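Local coordinates for protein putative gamma-glutamylcyclotransferase YkqA (Bacillus subtilis, PDB 2QIK) that is a putative gamma-glutamylcyclotransferase, which probably releases the gamma-glutamyl group of its substrates as a cyclic product, at residues A[200-205]-A[212-217]. Numbering follows the deposited sequence.
Sequences YLYKRE and YRPAFV
Glu205 and Tyr212 meet through both backbone and side chain. One backbone hydrogen bond, long at 3.3 Å from Tyr212 N to Glu205 O, ties the first residue past the helix to the start of the strand. The glutamate chain bends at chi2 (-71°), which brings OE1 over the centre of the Tyr212 ring, 3.5 Å above the plane. Carboxylate and ring planes stand 64° apart, and the contact is one of van der Waals packing; OE2 finds a polar partner in a bound citric acid molecule, probably from the crystallisation liquor, which it hydrogen-bonds. A tyrosine suits the buried strand position because its flat ring packs there while its hydroxyl hydrogen-bonds the carbonyl oxygen of Ala177; an alanine here would probably leave a gap beside the glutamate and that carbonyl without its partner. The phenol end of Tyr202 packs on Pro214, a compact apolar ring, the side chains crossing at about a right angle. Pro214 CG lies 3.4 Å from Tyr202 OH and close to CZ, and that same hydroxyl hydrogen-bonds Glu117 of helix 115-122. Altogether this is a short helix-loop-strand connection within the AIG2-like region, packing helix 198-204 beside strand 212-221, which pairs antiparallel with strand 224-234.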
loop_
_atom_site.group_PDB
_atom_site.type_symbol
_atom_site.label_atom_id
_atom_site.label_comp_id
_atom_site.label_asym_id
_atom_site.label_seq_id
_atom_site.Cartn_x
_atom_site.Cartn_y
_atom_site.Cartn_z
ATOM N N TYR A 200 10.617 9.784 9.684
ATOM C CA TYR A 200 9.974 11.076 9.397
ATOM C C TYR A 200 8.659 10.793 8.659
ATOM O O TYR A 200 7.613 11.373 8.970
ATOM C CB TYR A 200 10.907 11.938 8.528
ATOM C CG TYR A 200 10.158 13.085 7.881
ATOM C CD1 TYR A 200 9.823 14.191 8.613
ATOM C CD2 TYR A 200 9.710 13.000 6.604
ATOM C CE1 TYR A 200 9.054 15.182 8.093
ATOM C CE2 TYR A 200 8.976 13.977 6.050
ATOM C CZ TYR A 200 8.628 15.093 6.786
ATOM O OH TYR A 200 7.870 16.105 6.196
ATOM N N LEU A 201 8.700 9.932 7.641
ATOM C CA LEU A 201 7.480 9.638 6.880
ATOM C C LEU A 201 6.434 8.956 7.738
ATOM O O LEU A 201 5.243 9.249 7.629
ATOM C CB LEU A 201 7.777 8.870 5.646
ATOM C CG LEU A 201 8.597 9.582 4.566
ATOM C CD1 LEU A 201 9.013 8.639 3.468
ATOM C CD2 LEU A 201 7.787 10.723 3.985
ATOM N N TYR A 202 6.853 8.010 8.587
ATOM C CA TYR A 202 5.916 7.341 9.465
ATOM C C TYR A 202 5.194 8.311 10.368
ATOM O O TYR A 202 3.992 8.189 10.640
ATOM C CB TYR A 202 6.559 6.247 10.295
ATOM C CG TYR A 202 6.667 4.891 9.676
ATOM C CD1 TYR A 202 7.062 4.698 8.378
ATOM C CD2 TYR A 202 6.350 3.746 10.425
ATOM C CE1 TYR A 202 7.132 3.417 7.840
ATOM C CE2 TYR A 202 6.457 2.479 9.892
ATOM C CZ TYR A 202 6.820 2.303 8.601
ATOM O OH TYR A 202 6.937 1.070 8.010
ATOM N N LYS A 203 5.905 9.335 10.843
ATOM C CA LYS A 203 5.264 10.372 11.681
ATOM C C LYS A 203 4.360 11.239 10.862
ATOM O O LYS A 203 3.212 11.521 11.258
ATOM C CB LYS A 203 6.376 11.159 12.409
ATOM C CG LYS A 203 5.806 12.301 13.260
ATOM C CD LYS A 203 6.857 13.210 13.895
ATOM C CE LYS A 203 6.277 14.506 14.522
ATOM N NZ LYS A 203 7.321 15.559 14.620
ATOM N N ARG A 204 4.842 11.726 9.727
ATOM C CA ARG A 204 4.007 12.590 8.877
ATOM C C ARG A 204 2.702 11.927 8.477
ATOM O O ARG A 204 1.676 12.548 8.375
ATOM C CB ARG A 204 4.821 12.979 7.635
ATOM C CG ARG A 204 4.100 13.898 6.724
ATOM C CD ARG A 204 4.979 14.467 5.646
ATOM N NE ARG A 204 4.230 15.216 4.640
ATOM C CZ ARG A 204 4.764 16.046 3.774
ATOM N NH1 ARG A 204 6.041 16.376 3.857
ATOM N NH2 ARG A 204 4.019 16.580 2.853
ATOM N N GLU A 205 2.766 10.629 8.249
ATOM C CA GLU A 205 1.609 9.841 7.800
ATOM C C GLU A 205 0.823 9.224 8.924
ATOM O O GLU A 205 -0.143 8.487 8.694
ATOM C CB GLU A 205 2.068 8.736 6.811
ATOM C CG GLU A 205 2.837 9.304 5.653
ATOM C CD GLU A 205 2.078 10.050 4.699
ATOM O OE1 GLU A 205 0.842 10.192 4.820
ATOM O OE2 GLU A 205 2.718 10.293 3.613
ATOM N N TYR A 212 -2.670 6.486 8.193
ATOM C CA TYR A 212 -2.268 5.776 7.008
ATOM C C TYR A 212 -1.527 4.529 7.441
ATOM O O TYR A 212 -0.940 4.488 8.539
ATOM C CB TYR A 212 -1.302 6.580 6.125
ATOM C CG TYR A 212 -1.942 7.774 5.429
ATOM C CD1 TYR A 212 -2.248 7.767 4.078
ATOM C CD2 TYR A 212 -2.231 8.938 6.144
ATOM C CE1 TYR A 212 -2.850 8.817 3.483
ATOM C CE2 TYR A 212 -2.842 9.993 5.549
ATOM C CZ TYR A 212 -3.155 9.943 4.177
ATOM O OH TYR A 212 -3.781 11.023 3.609
ATOM N N ARG A 213 -1.458 3.567 6.549
ATOM C CA ARG A 213 -0.536 2.436 6.703
ATOM C C ARG A 213 0.531 2.465 5.617
ATOM O O ARG A 213 0.272 2.929 4.493
ATOM C CB ARG A 213 -1.274 1.131 6.560
ATOM C CG ARG A 213 -1.974 0.856 5.315
ATOM C CD ARG A 213 -2.668 -0.483 5.323
ATOM N NE ARG A 213 -3.211 -0.793 4.097
ATOM C CZ ARG A 213 -2.558 -1.542 3.105
ATOM N NH1 ARG A 213 -1.410 -2.147 3.253
ATOM N NH2 ARG A 213 -3.173 -1.774 2.045
ATOM N N PRO A 214 1.739 1.958 5.913
ATOM C CA PRO A 214 2.689 1.663 4.863
ATOM C C PRO A 214 2.101 0.625 3.935
ATOM O O PRO A 214 1.349 -0.269 4.369
ATOM C CB PRO A 214 3.897 1.148 5.637
ATOM C CG PRO A 214 3.671 1.402 7.080
ATOM C CD PRO A 214 2.203 1.457 7.245
ATOM N N ALA A 215 2.410 0.732 2.655
ATOM C CA ALA A 215 1.952 -0.166 1.650
ATOM C C ALA A 215 2.968 -0.235 0.550
ATOM O O ALA A 215 3.917 0.561 0.513
ATOM C CB ALA A 215 0.582 0.261 1.128
ATOM N N PHE A 216 2.792 -1.146 -0.389
ATOM C CA PHE A 216 3.793 -1.420 -1.422
ATOM C C PHE A 216 3.121 -1.467 -2.798
ATOM O O PHE A 216 2.035 -2.073 -2.919
ATOM C CB PHE A 216 4.566 -2.705 -1.141
ATOM C CG PHE A 216 5.250 -2.601 0.189
ATOM C CD1 PHE A 216 6.443 -1.992 0.315
ATOM C CD2 PHE A 216 4.568 -2.932 1.345
ATOM C CE1 PHE A 216 6.993 -1.752 1.580
ATOM C CE2 PHE A 216 5.082 -2.680 2.594
ATOM C CZ PHE A 216 6.319 -2.119 2.668
ATOM N N VAL A 217 3.772 -0.862 -3.762
ATOM C CA VAL A 217 3.322 -0.828 -5.127
ATOM C C VAL A 217 4.508 -0.958 -6.033
ATOM O O VAL A 217 5.618 -0.607 -5.721
ATOM C CB VAL A 217 2.530 0.479 -5.454
ATOM C CG1 VAL A 217 1.236 0.492 -4.727
ATOM C CG2 VAL A 217 3.345 1.742 -5.187
#